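Local coordinates for RNA-directed RNA polymerase (Infectious pancreatic necrosis virus, PDB 3ZED), which probably copies the viral RNA genome as an RNA-directed RNA polymerase, occurring both free and covalently attached to the genomic RNA, at residues W219-L224 with L332-T337; N226-G229 with T233-S236; D538-D543 with Q678-I683; S564-R569 with V575-N580. All coordinates share one frame; numbering follows the deposited sequence.

Contact 1 of 4, residues W219-L224 with L332-T337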
loop_
_atom_site.group_PDB
_atom_site.type_symbol
_atom_site.label_atom_id
_atom_site.label_comp_id
_atom_site.label_asym_id
_atom_site.label_seq_id
_atom_site.Cartn_x
_atom_site.Cartn_y
_atom_site.Cartn_z
ATOM N N TRP B 219 23.448 -1.299 9.864
ATOM C CA TRP B 219 23.892 -2.682 9.799
ATOM C C TRP B 219 23.253 -3.522 8.717
ATOM O O TRP B 219 22.240 -3.139 8.114
ATOM C CB TRP B 219 23.606 -3.344 11.158
ATOM C CG TRP B 219 24.401 -2.739 12.282
ATOM C CD1 TRP B 219 25.714 -2.974 12.580
ATOM C CD2 TRP B 219 23.958 -1.719 13.184
ATOM N NE1 TRP B 219 26.101 -2.203 13.653
ATOM C CE2 TRP B 219 25.048 -1.409 14.032
ATOM C CE3 TRP B 219 22.742 -1.031 13.355
ATOM C CZ2 TRP B 219 24.945 -0.475 15.069
ATOM C CZ3 TRP B 219 22.648 -0.092 14.369
ATOM C CH2 TRP B 219 23.737 0.177 15.211
ATOM N N ALA B 220 23.857 -4.707 8.499
ATOM C CA ALA B 220 23.338 -5.740 7.609
ATOM C C ALA B 220 22.045 -6.300 8.244
ATOM O O ALA B 220 21.996 -6.415 9.473
ATOM C CB ALA B 220 24.378 -6.842 7.430
ATOM N N PRO B 221 20.998 -6.633 7.466
ATOM C CA PRO B 221 19.740 -7.103 8.079
ATOM C C PRO B 221 19.854 -8.239 9.101
ATOM O O PRO B 221 19.166 -8.156 10.119
ATOM C CB PRO B 221 18.915 -7.557 6.876
ATOM C CG PRO B 221 19.389 -6.690 5.783
ATOM C CD PRO B 221 20.862 -6.516 6.004
ATOM N N SER B 222 20.691 -9.282 8.849
ATOM C CA SER B 222 20.844 -10.433 9.755
ATOM C C SER B 222 21.335 -10.034 11.155
ATOM O O SER B 222 21.085 -10.766 12.117
ATOM C CB SER B 222 21.800 -11.465 9.169
ATOM O OG SER B 222 23.127 -10.966 9.078
ATOM N N TRP B 223 22.042 -8.887 11.268
ATOM C CA TRP B 223 22.574 -8.393 12.535
ATOM C C TRP B 223 21.456 -7.808 13.439
ATOM O O TRP B 223 21.714 -7.475 14.594
ATOM C CB TRP B 223 23.674 -7.356 12.279
ATOM C CG TRP B 223 24.973 -7.941 11.817
ATOM C CD1 TRP B 223 25.171 -8.764 10.747
ATOM C CD2 TRP B 223 26.271 -7.685 12.373
ATOM N NE1 TRP B 223 26.512 -9.055 10.614
ATOM C CE2 TRP B 223 27.214 -8.377 11.578
ATOM C CE3 TRP B 223 26.733 -6.907 13.448
ATOM C CZ2 TRP B 223 28.592 -8.356 11.857
ATOM C CZ3 TRP B 223 28.097 -6.884 13.725
ATOM C CH2 TRP B 223 29.010 -7.601 12.936
ATOM N N LEU B 224 20.229 -7.679 12.911
ATOM C CA LEU B 224 19.076 -7.179 13.661
ATOM C C LEU B 224 18.375 -8.348 14.410
ATOM O O LEU B 224 17.419 -8.126 15.164
ATOM C CB LEU B 224 18.108 -6.439 12.714
ATOM C CG LEU B 224 18.281 -4.908 12.602
ATOM C CD1 LEU B 224 19.663 -4.516 12.033
ATOM C CD2 LEU B 224 17.159 -4.296 11.782
ATOM N N LEU B 332 14.132 -2.054 2.081
ATOM C CA LEU B 332 13.232 -0.903 1.993
ATOM C C LEU B 332 12.399 -0.748 3.276
ATOM O O LEU B 332 12.262 0.363 3.793
ATOM C CB LEU B 332 12.265 -1.033 0.776
ATOM C CG LEU B 332 12.833 -0.874 -0.631
ATOM C CD1 LEU B 332 11.765 -1.074 -1.654
ATOM C CD2 LEU B 332 13.468 0.488 -0.832
ATOM N N SER B 333 11.847 -1.874 3.776
ATOM C CA SER B 333 10.980 -1.935 4.959
ATOM C C SER B 333 11.727 -1.550 6.211
ATOM O O SER B 333 11.097 -1.016 7.120
ATOM C CB SER B 333 10.352 -3.317 5.110
ATOM O OG SER B 333 9.525 -3.564 3.989
ATOM N N MET B 334 13.060 -1.766 6.250
ATOM C CA MET B 334 13.905 -1.351 7.375
ATOM C C MET B 334 13.948 0.202 7.495
ATOM O O MET B 334 14.161 0.720 8.580
ATOM C CB MET B 334 15.321 -1.919 7.223
ATOM C CG MET B 334 15.438 -3.346 7.676
ATOM S SD MET B 334 17.023 -4.113 7.244
ATOM C CE MET B 334 18.133 -3.250 8.345
ATOM N N VAL B 335 13.711 0.930 6.395
ATOM C CA VAL B 335 13.717 2.405 6.393
ATOM C C VAL B 335 12.311 2.941 6.776
ATOM O O VAL B 335 12.194 3.839 7.605
ATOM C CB VAL B 335 14.200 2.982 5.015
ATOM C CG1 VAL B 335 14.212 4.516 5.010
ATOM C CG2 VAL B 335 15.574 2.419 4.625
ATOM N N SER B 336 11.258 2.398 6.163
ATOM C CA SER B 336 9.895 2.902 6.354
ATOM C C SER B 336 9.166 2.426 7.613
ATOM O O SER B 336 8.613 3.267 8.318
ATOM C CB SER B 336 9.031 2.583 5.139
ATOM O OG SER B 336 9.059 1.199 4.838
ATOM N N THR B 337 9.126 1.106 7.881
ATOM C CA THR B 337 8.301 0.538 8.947
ATOM C C THR B 337 8.683 1.027 10.363
ATOM O O THR B 337 7.733 1.337 11.077
ATOM C CB THR B 337 8.164 -0.988 8.846
ATOM O OG1 THR B 337 9.420 -1.607 9.022
ATOM C CG2 THR B 337 7.573 -1.441 7.505
#

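Contact 2 of 4, residues N226-G229 with T233-S236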
loop_
_atom_site.group_PDB
_atom_site.type_symbol
_atom_site.label_atom_id
_atom_site.label_comp_id
_atom_site.label_asym_id
_atom_site.label_seq_id
_atom_site.Cartn_x
_atom_site.Cartn_y
_atom_site.Cartn_z
ATOM N N ASN B 226 18.645 -11.006 17.263
ATOM C CA ASN B 226 19.309 -11.257 18.522
ATOM C C ASN B 226 18.776 -12.595 19.037
ATOM O O ASN B 226 17.710 -12.619 19.654
ATOM C CB ASN B 226 19.056 -10.072 19.482
ATOM C CG ASN B 226 19.548 -10.231 20.910
ATOM O OD1 ASN B 226 20.345 -11.128 21.259
ATOM N ND2 ASN B 226 19.084 -9.329 21.765
ATOM N N TYR B 227 19.473 -13.714 18.703
ATOM C CA TYR B 227 19.054 -15.057 19.124
ATOM C C TYR B 227 20.148 -15.788 19.912
ATOM O O TYR B 227 21.305 -15.827 19.489
ATOM C CB TYR B 227 18.608 -15.927 17.922
ATOM C CG TYR B 227 17.896 -17.208 18.324
ATOM C CD1 TYR B 227 16.542 -17.205 18.644
ATOM C CD2 TYR B 227 18.589 -18.414 18.426
ATOM C CE1 TYR B 227 15.890 -18.371 19.050
ATOM C CE2 TYR B 227 17.947 -19.586 18.829
ATOM C CZ TYR B 227 16.594 -19.560 19.133
ATOM O OH TYR B 227 15.940 -20.703 19.522
ATOM N N THR B 228 19.757 -16.376 21.057
ATOM C CA THR B 228 20.608 -17.209 21.940
ATOM C C THR B 228 19.808 -18.400 22.486
ATOM O O THR B 228 20.375 -19.457 22.745
ATOM C CB THR B 228 21.198 -16.415 23.134
ATOM O OG1 THR B 228 20.139 -15.845 23.909
ATOM C CG2 THR B 228 22.188 -15.340 22.714
ATOM N N GLY B 229 18.510 -18.185 22.687
ATOM C CA GLY B 229 17.590 -19.163 23.249
ATOM C C GLY B 229 16.722 -18.540 24.322
ATOM O O GLY B 229 15.531 -18.849 24.415
ATOM N N THR B 233 15.463 -12.213 26.529
ATOM C CA THR B 233 16.324 -11.299 25.764
ATOM C C THR B 233 16.144 -11.394 24.225
ATOM O O THR B 233 16.308 -10.377 23.531
ATOM C CB THR B 233 17.797 -11.532 26.098
ATOM O OG1 THR B 233 18.205 -12.813 25.614
ATOM C CG2 THR B 233 18.106 -11.384 27.594
ATOM N N ASP B 234 15.895 -12.614 23.691
ATOM C CA ASP B 234 15.759 -12.868 22.256
ATOM C C ASP B 234 14.743 -11.944 21.589
ATOM O O ASP B 234 13.640 -11.735 22.110
ATOM C CB ASP B 234 15.408 -14.331 21.989
ATOM C CG ASP B 234 16.594 -15.281 22.018
ATOM O OD1 ASP B 234 17.752 -14.798 22.179
ATOM O OD2 ASP B 234 16.378 -16.502 21.851
ATOM N N LYS B 235 15.165 -11.333 20.456
ATOM C CA LYS B 235 14.357 -10.382 19.690
ATOM C C LYS B 235 14.885 -10.152 18.278
ATOM O O LYS B 235 16.091 -10.098 18.054
ATOM C CB LYS B 235 14.292 -9.023 20.410
ATOM C CG LYS B 235 13.086 -8.189 19.979
ATOM C CD LYS B 235 13.152 -6.767 20.491
ATOM C CE LYS B 235 11.971 -5.966 20.012
ATOM N NZ LYS B 235 12.056 -4.553 20.454
ATOM N N SER B 236 13.962 -9.961 17.336
ATOM C CA SER B 236 14.249 -9.586 15.954
ATOM C C SER B 236 13.728 -8.187 15.769
ATOM O O SER B 236 12.573 -7.935 16.101
ATOM C CB SER B 236 13.614 -10.556 14.959
ATOM O OG SER B 236 13.914 -10.191 13.619
#

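Contact 3 of 4, residues D538-D543 with Q678-I683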
loop_
_atom_site.group_PDB
_atom_site.type_symbol
_atom_site.label_atom_id
_atom_site.label_comp_id
_atom_site.label_asym_id
_atom_site.label_seq_id
_atom_site.Cartn_x
_atom_site.Cartn_y
_atom_site.Cartn_z
ATOM N N ASP B 538 -37.020 2.031 13.473
ATOM C CA ASP B 538 -37.087 0.590 13.680
ATOM C C ASP B 538 -35.789 -0.135 13.322
ATOM O O ASP B 538 -35.132 0.181 12.330
ATOM C CB ASP B 538 -38.244 -0.005 12.832
ATOM C CG ASP B 538 -38.083 0.175 11.334
ATOM O OD1 ASP B 538 -38.016 1.338 10.880
ATOM O OD2 ASP B 538 -38.007 -0.848 10.619
ATOM N N GLY B 539 -35.481 -1.159 14.106
ATOM C CA GLY B 539 -34.358 -2.030 13.812
ATOM C C GLY B 539 -33.027 -1.655 14.405
ATOM O O GLY B 539 -32.949 -0.891 15.369
ATOM N N TYR B 540 -31.990 -2.269 13.841
ATOM C CA TYR B 540 -30.588 -2.167 14.224
ATOM C C TYR B 540 -30.146 -0.720 14.364
ATOM O O TYR B 540 -30.367 0.102 13.451
ATOM C CB TYR B 540 -29.701 -2.834 13.154
ATOM C CG TYR B 540 -29.699 -4.347 13.071
ATOM C CD1 TYR B 540 -29.373 -5.127 14.178
ATOM C CD2 TYR B 540 -29.840 -4.994 11.844
ATOM C CE1 TYR B 540 -29.252 -6.518 14.077
ATOM C CE2 TYR B 540 -29.710 -6.379 11.728
ATOM C CZ TYR B 540 -29.411 -7.136 12.846
ATOM O OH TYR B 540 -29.314 -8.494 12.714
ATOM N N LEU B 541 -29.545 -0.411 15.520
ATOM C CA LEU B 541 -28.964 0.892 15.859
ATOM C C LEU B 541 -30.009 2.010 15.803
ATOM O O LEU B 541 -29.643 3.180 15.691
ATOM C CB LEU B 541 -27.742 1.207 14.926
ATOM C CG LEU B 541 -26.565 0.206 14.999
ATOM C CD1 LEU B 541 -25.477 0.541 14.014
ATOM C CD2 LEU B 541 -25.968 0.133 16.424
ATOM N N ALA B 542 -31.304 1.641 15.897
ATOM C CA ALA B 542 -32.454 2.548 15.820
ATOM C C ALA B 542 -33.227 2.363 17.084
ATOM O O ALA B 542 -32.923 3.041 18.057
ATOM C CB ALA B 542 -33.300 2.239 14.573
ATOM N N ASP B 543 -34.108 1.362 17.153
ATOM C CA ASP B 543 -34.747 1.082 18.431
ATOM C C ASP B 543 -33.999 -0.069 19.101
ATOM O O ASP B 543 -34.334 -0.420 20.209
ATOM C CB ASP B 543 -36.269 0.834 18.332
ATOM C CG ASP B 543 -36.764 -0.431 17.639
ATOM O OD1 ASP B 543 -35.942 -1.120 16.981
ATOM O OD2 ASP B 543 -37.993 -0.718 17.726
ATOM N N GLN B 678 -26.160 -5.816 19.571
ATOM C CA GLN B 678 -25.017 -5.511 20.464
ATOM C C GLN B 678 -23.669 -5.571 19.713
ATOM O O GLN B 678 -22.772 -4.780 20.021
ATOM C CB GLN B 678 -24.983 -6.427 21.699
ATOM C CG GLN B 678 -23.999 -5.961 22.801
ATOM C CD GLN B 678 -24.292 -4.569 23.322
ATOM O OE1 GLN B 678 -25.405 -4.255 23.784
ATOM N NE2 GLN B 678 -23.301 -3.687 23.248
ATOM N N THR B 679 -23.538 -6.470 18.711
ATOM C CA THR B 679 -22.335 -6.570 17.879
ATOM C C THR B 679 -22.104 -5.249 17.125
ATOM O O THR B 679 -20.966 -4.788 16.998
ATOM C CB THR B 679 -22.452 -7.727 16.846
ATOM O OG1 THR B 679 -22.979 -8.899 17.453
ATOM C CG2 THR B 679 -21.138 -8.030 16.164
ATOM N N LEU B 680 -23.202 -4.667 16.614
ATOM C CA LEU B 680 -23.172 -3.427 15.842
ATOM C C LEU B 680 -22.878 -2.237 16.739
ATOM O O LEU B 680 -22.154 -1.334 16.312
ATOM C CB LEU B 680 -24.491 -3.246 15.081
ATOM C CG LEU B 680 -24.772 -4.308 14.003
ATOM C CD1 LEU B 680 -26.095 -4.067 13.358
ATOM C CD2 LEU B 680 -23.646 -4.373 12.968
ATOM N N VAL B 681 -23.389 -2.259 17.988
ATOM C CA VAL B 681 -23.126 -1.224 18.988
ATOM C C VAL B 681 -21.615 -1.280 19.338
ATOM O O VAL B 681 -20.969 -0.244 19.307
ATOM C CB VAL B 681 -24.038 -1.362 20.257
ATOM C CG1 VAL B 681 -23.564 -0.470 21.409
ATOM C CG2 VAL B 681 -25.496 -1.066 19.924
ATOM N N ASP B 682 -21.069 -2.492 19.609
ATOM C CA ASP B 682 -19.657 -2.701 19.996
ATOM C C ASP B 682 -18.656 -2.247 18.922
ATOM O O ASP B 682 -17.674 -1.598 19.270
ATOM C CB ASP B 682 -19.364 -4.173 20.344
ATOM C CG ASP B 682 -20.103 -4.736 21.557
ATOM O OD1 ASP B 682 -20.723 -3.937 22.314
ATOM O OD2 ASP B 682 -20.094 -5.975 21.729
ATOM N N ILE B 683 -18.901 -2.563 17.636
ATOM C CA ILE B 683 -17.962 -2.187 16.584
ATOM C C ILE B 683 -17.952 -0.654 16.367
ATOM O O ILE B 683 -17.019 -0.128 15.770
ATOM C CB ILE B 683 -18.213 -2.963 15.257
ATOM C CG1 ILE B 683 -19.571 -2.623 14.603
ATOM C CG2 ILE B 683 -18.039 -4.460 15.472
ATOM C CD1 ILE B 683 -19.762 -3.116 13.175
#

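Contact 4 of 4, residues S564-R569 with V575-N580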
loop_
_atom_site.group_PDB
_atom_site.type_symbol
_atom_site.label_atom_id
_atom_site.label_comp_id
_atom_site.label_asym_id
_atom_site.label_seq_id
_atom_site.Cartn_x
_atom_site.Cartn_y
_atom_site.Cartn_z
ATOM N N SER B 564 -19.451 4.619 3.451
ATOM C CA SER B 564 -20.533 5.610 3.516
ATOM C C SER B 564 -20.907 5.791 4.978
ATOM O O SER B 564 -20.550 4.943 5.816
ATOM C CB SER B 564 -21.757 5.161 2.717
ATOM O OG SER B 564 -21.474 5.035 1.341
ATOM N N ALA B 565 -21.622 6.874 5.291
ATOM C CA ALA B 565 -22.045 7.168 6.665
ATOM C C ALA B 565 -23.568 7.103 6.760
ATOM O O ALA B 565 -24.279 7.638 5.903
ATOM C CB ALA B 565 -21.545 8.540 7.078
ATOM N N ILE B 566 -24.057 6.442 7.794
ATOM C CA ILE B 566 -25.480 6.293 8.055
ATOM C C ILE B 566 -25.677 6.826 9.482
ATOM O O ILE B 566 -24.795 6.636 10.311
ATOM C CB ILE B 566 -25.842 4.784 7.823
ATOM C CG1 ILE B 566 -26.354 4.517 6.385
ATOM C CG2 ILE B 566 -26.661 4.085 8.910
ATOM C CD1 ILE B 566 -27.737 5.095 6.000
ATOM N N TYR B 567 -26.773 7.542 9.747
ATOM C CA TYR B 567 -27.024 8.066 11.092
ATOM C C TYR B 567 -27.783 7.031 11.929
ATOM O O TYR B 567 -28.764 6.465 11.453
ATOM C CB TYR B 567 -27.803 9.390 11.042
ATOM C CG TYR B 567 -27.897 10.059 12.389
ATOM C CD1 TYR B 567 -26.830 10.801 12.896
ATOM C CD2 TYR B 567 -29.036 9.924 13.180
ATOM C CE1 TYR B 567 -26.908 11.418 14.144
ATOM C CE2 TYR B 567 -29.122 10.532 14.436
ATOM C CZ TYR B 567 -28.042 11.257 14.924
ATOM O OH TYR B 567 -28.098 11.861 16.159
ATOM N N SER B 568 -27.309 6.779 13.153
ATOM C CA SER B 568 -27.887 5.862 14.146
ATOM C C SER B 568 -28.628 6.647 15.231
ATOM O O SER B 568 -28.022 7.475 15.907
ATOM C CB SER B 568 -26.787 5.006 14.785
ATOM O OG SER B 568 -27.230 4.359 15.969
ATOM N N ARG B 569 -29.935 6.383 15.402
ATOM C CA ARG B 569 -30.742 7.027 16.457
ATOM C C ARG B 569 -30.368 6.500 17.849
ATOM O O ARG B 569 -30.415 7.258 18.822
ATOM C CB ARG B 569 -32.251 6.802 16.230
ATOM C CG ARG B 569 -32.822 7.701 15.162
ATOM C CD ARG B 569 -34.342 7.580 15.033
ATOM N NE ARG B 569 -34.760 8.210 13.777
ATOM C CZ ARG B 569 -35.040 9.502 13.638
ATOM N NH1 ARG B 569 -35.045 10.309 14.700
ATOM N NH2 ARG B 569 -35.334 9.995 12.439
ATOM N N VAL B 575 -22.420 6.138 11.676
ATOM C CA VAL B 575 -21.705 4.859 11.700
ATOM C C VAL B 575 -21.341 4.485 10.247
ATOM O O VAL B 575 -22.050 4.909 9.331
ATOM C CB VAL B 575 -22.514 3.745 12.416
ATOM C CG1 VAL B 575 -22.744 4.095 13.882
ATOM C CG2 VAL B 575 -23.847 3.466 11.706
ATOM N N PRO B 576 -20.265 3.710 9.992
ATOM C CA PRO B 576 -19.965 3.368 8.604
ATOM C C PRO B 576 -20.774 2.183 8.081
ATOM O O PRO B 576 -21.102 1.245 8.812
ATOM C CB PRO B 576 -18.485 3.005 8.650
ATOM C CG PRO B 576 -18.286 2.426 10.021
ATOM C CD PRO B 576 -19.264 3.134 10.921
ATOM N N VAL B 577 -21.038 2.222 6.785
ATOM C CA VAL B 577 -21.596 1.127 6.015
ATOM C C VAL B 577 -20.755 1.056 4.736
ATOM O O VAL B 577 -20.425 2.104 4.118
ATOM C CB VAL B 577 -23.130 1.151 5.729
ATOM C CG1 VAL B 577 -23.938 1.056 7.012
ATOM C CG2 VAL B 577 -23.562 2.344 4.866
ATOM N N LEU B 578 -20.385 -0.165 4.353
ATOM C CA LEU B 578 -19.586 -0.346 3.147
ATOM C C LEU B 578 -20.312 0.258 1.963
ATOM O O LEU B 578 -21.524 0.041 1.852
ATOM C CB LEU B 578 -19.319 -1.849 2.906
ATOM C CG LEU B 578 -18.330 -2.158 1.785
ATOM C CD1 LEU B 578 -16.912 -1.628 2.125
ATOM C CD2 LEU B 578 -18.279 -3.630 1.534
ATOM N N GLU B 579 -19.596 1.032 1.106
ATOM C CA GLU B 579 -20.171 1.628 -0.102
ATOM C C GLU B 579 -20.961 0.555 -0.852
ATOM O O GLU B 579 -20.459 -0.560 -1.004
ATOM C CB GLU B 579 -19.066 2.225 -0.989
ATOM C CG GLU B 579 -19.509 3.467 -1.752
ATOM C CD GLU B 579 -19.758 4.709 -0.916
ATOM O OE1 GLU B 579 -19.259 4.773 0.228
ATOM O OE2 GLU B 579 -20.490 5.605 -1.386
ATOM N N ASN B 580 -22.209 0.860 -1.242
ATOM C CA ASN B 580 -23.145 -0.073 -1.889
ATOM C C ASN B 580 -22.539 -0.952 -3.013
ATOM O O ASN B 580 -22.718 -2.174 -2.971
ATOM C CB ASN B 580 -24.388 0.639 -2.416
ATOM C CG ASN B 580 -25.413 -0.329 -2.995
ATOM O OD1 ASN B 580 -25.899 -1.235 -2.325
ATOM N ND2 ASN B 580 -25.655 -0.249 -4.284
HETATM O O HOH W 1 -23.284 3.434 -0.196
#

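Contact 1 of 4, residues W219-L224 with L332-T337
Met-334, on helix 326-340, makes a small, buried and wholly apolar contact with Pro-221 and Leu-224, the two ends of a 3-10 turn in the loop that leads to strand 225-226. Helix and turn stand well apart, with 8.2 Å between Met-334 CA and Pro-221 CA, and one long flexible side chain spans the distance. Methionine suits this work because its thioether is thin and bends easily. The chain runs out extended through chi2 (170°) and then turns at chi3 (70°). The Met-334 side chain crosses that of Pro-221 at about a right angle, with Met-334 SD 3.8 Å from Pro-221 CG, while the terminal methyl meets Leu-224 tip to tip, Met-334 CE to Leu-224 CD2 being 3.7 Å. Proline fits the start of the turn, where its own nitrogen needs no partner; its carbonyl receives the bond from Leu-224 N to Pro-221 O (3.0 Å). Ala-267 and Ile-271 of helix 260-278 also pack on Pro-221, and Trp-440 of helix 438-452 packs on Met-334. Trp-440 also donates its NE1 to Trp-219 O, the carbonyl that lies near the methionine methyl. With no hydrogen bond between the two segments, the contact rests on dispersion and exclusion of water.

Contact 2 of 4, residues N226-G229 with T233-S236
Asp-234 places its carboxylate against the backbone of Thr-228 and Gly-229, and this grip is the dense part of a surface contact between two short antiparallel segments. Asp-234 OD1 takes Thr-228 N at 2.8 Å and Thr-228 OG1 at 3.1 Å, both on its syn side but from opposite faces of the carboxylate plane. Asp-234 OD2 accepts from Gly-229 N, also at 2.8 Å. Three donors thus hold the group in place and would favour its charged form. Glycine is well placed at 229, since its phi of 133° would press a side chain against the preceding carbonyl. The aromatic ring of Tyr-227 lies beside the carboxylate, the planes 26° apart, and has Gly-229 N over its centre; its hydroxyl is anchored away from here by Asp-86. Next to this, Asn-226 and Lys-235 form a hydrogen-bonded pair, with Asn-226 N to Lys-235 O at 2.8 Å and Lys-235 N to Asn-226 O at 3.0 Å. The exposed side is much looser. Lys-235 stretches fully extended away from its partner, as befits a long charged chain at the surface, and Thr-233 touches little here, its hydroxyl bonding instead to Asp-230 O. Paired strands 225-226 and 235-236 with a loop between them make this a small two-stranded beta hairpin.

Contact 3 of 4, residues D538-D543 with Q678-I683
Leu-541 and Tyr-540, at the corner of a type II beta turn, press against Leu-680 and Val-681 of the short helix 677-683 in the thumb. The turn is closed by the bond from Ala-542 N to Gly-539 O (3.1 Å), and Leu-541 takes its third position with a positive phi of 59°, its side chain pointing toward the helix. The branched end of Leu-541 is the main bump: CD2 settles into the shallow hollow between the base of Leu-680 and the beta branch of Val-681, lying 3.9 Å from Leu-680 CB and 3.7 Å from Val-681 CG2. Leucine's forked tip suits this, one residue filling a notch formed by two neighbours on the helix. In return Leu-680 reaches past Leu-541, its side chain crossing the latter at about a right angle, to rest a methyl on the flat side of the Tyr-540 ring. Trp-622 packs on all three of Tyr-540, Leu-541 and Leu-680, and the tyrosine hydroxyl is tied to Glu-628, so the ring is held at its far end too. The methyl does not sit squarely over the ring: in this CH-pi contact Leu-680 CD1 is 3.9 Å from the centroid of the Tyr-540 ring, 26° off its normal, shifted toward Tyr-540 CG and CD1.

Contact 4 of 4, residues S564-R569 with V575-N580
Ile-566 lies against Val-575 and Val-577 on one face of a pair of antiparallel strands, and its side chain can be traced outward. CB stands beside the neighbouring backbone, 4.1 Å from Val-575 O. There the chain forks: the CG2 methyl meets its cross-strand partner, Ile-566 CG2 to Val-575 CG2 being 4.0 Å, while the other branch leans toward the next residue on that face, with Ile-566 CG1 3.9 Å from Val-577 CG2. CD1, at the tip, turns away from both valines. Beta-branched residues such as these suit extended backbone and fill the surface close to it. Strands 563-568 and 573-578 form a beta hairpin, the latter at the edge of a three-stranded antiparallel sheet completed by 556-560. Over 564-568 and 575-578 the strand directions are 131° apart, well short of straight antiparallel, as in a strongly twisted pair. Ser-564 with Val-577 and Ile-566 with Val-575 are hydrogen-bonded pairs, each with two backbone bonds. Between them Ala-565 and Pro-576 form a non-hydrogen-bonded pair, a place where proline's missing N-H costs nothing across the hairpin; both face helix 364-377, touching Met-365. Beyond the strand, Glu-579 sits at the N-cap position of helix 580-588, and in the conformer given here its carboxylate pairs with Arg-519 in a salt bridge. It also approaches the hydroxyl of Ser-564, though the very short distance and a second glutamate conformer make that geometry doubtful. A water gives a hydrogen to Ser-564 OG (2.9 Å) and accepts from Asn-580 N (3.0 Å), joining the strand to the helix's first turn.

In the fold
The four contacts form two groups. Contacts 1 and 2 adjoin in sequence within the palm domain, their centres 16 Å apart; the hairpin of contact 2 is nested inside the loop that contact 1 closes. Contacts 3 and 4 belong to the thumb, with centres 12 Å apart, and they touch: Leu-541 O lies 2.7 Å from Ser-568 OG, a probable hydrogen bond, and Leu-541 CD1 packs on Val-575 CG2. Contact 4 is likewise nested within the loop closed by contact 3. Contacts 1 and 4 lie on opposite sides of the chain's centre, 41 Å between centres. All four stand away from the potassium ions and the predicted GTP-binding segment 248-255.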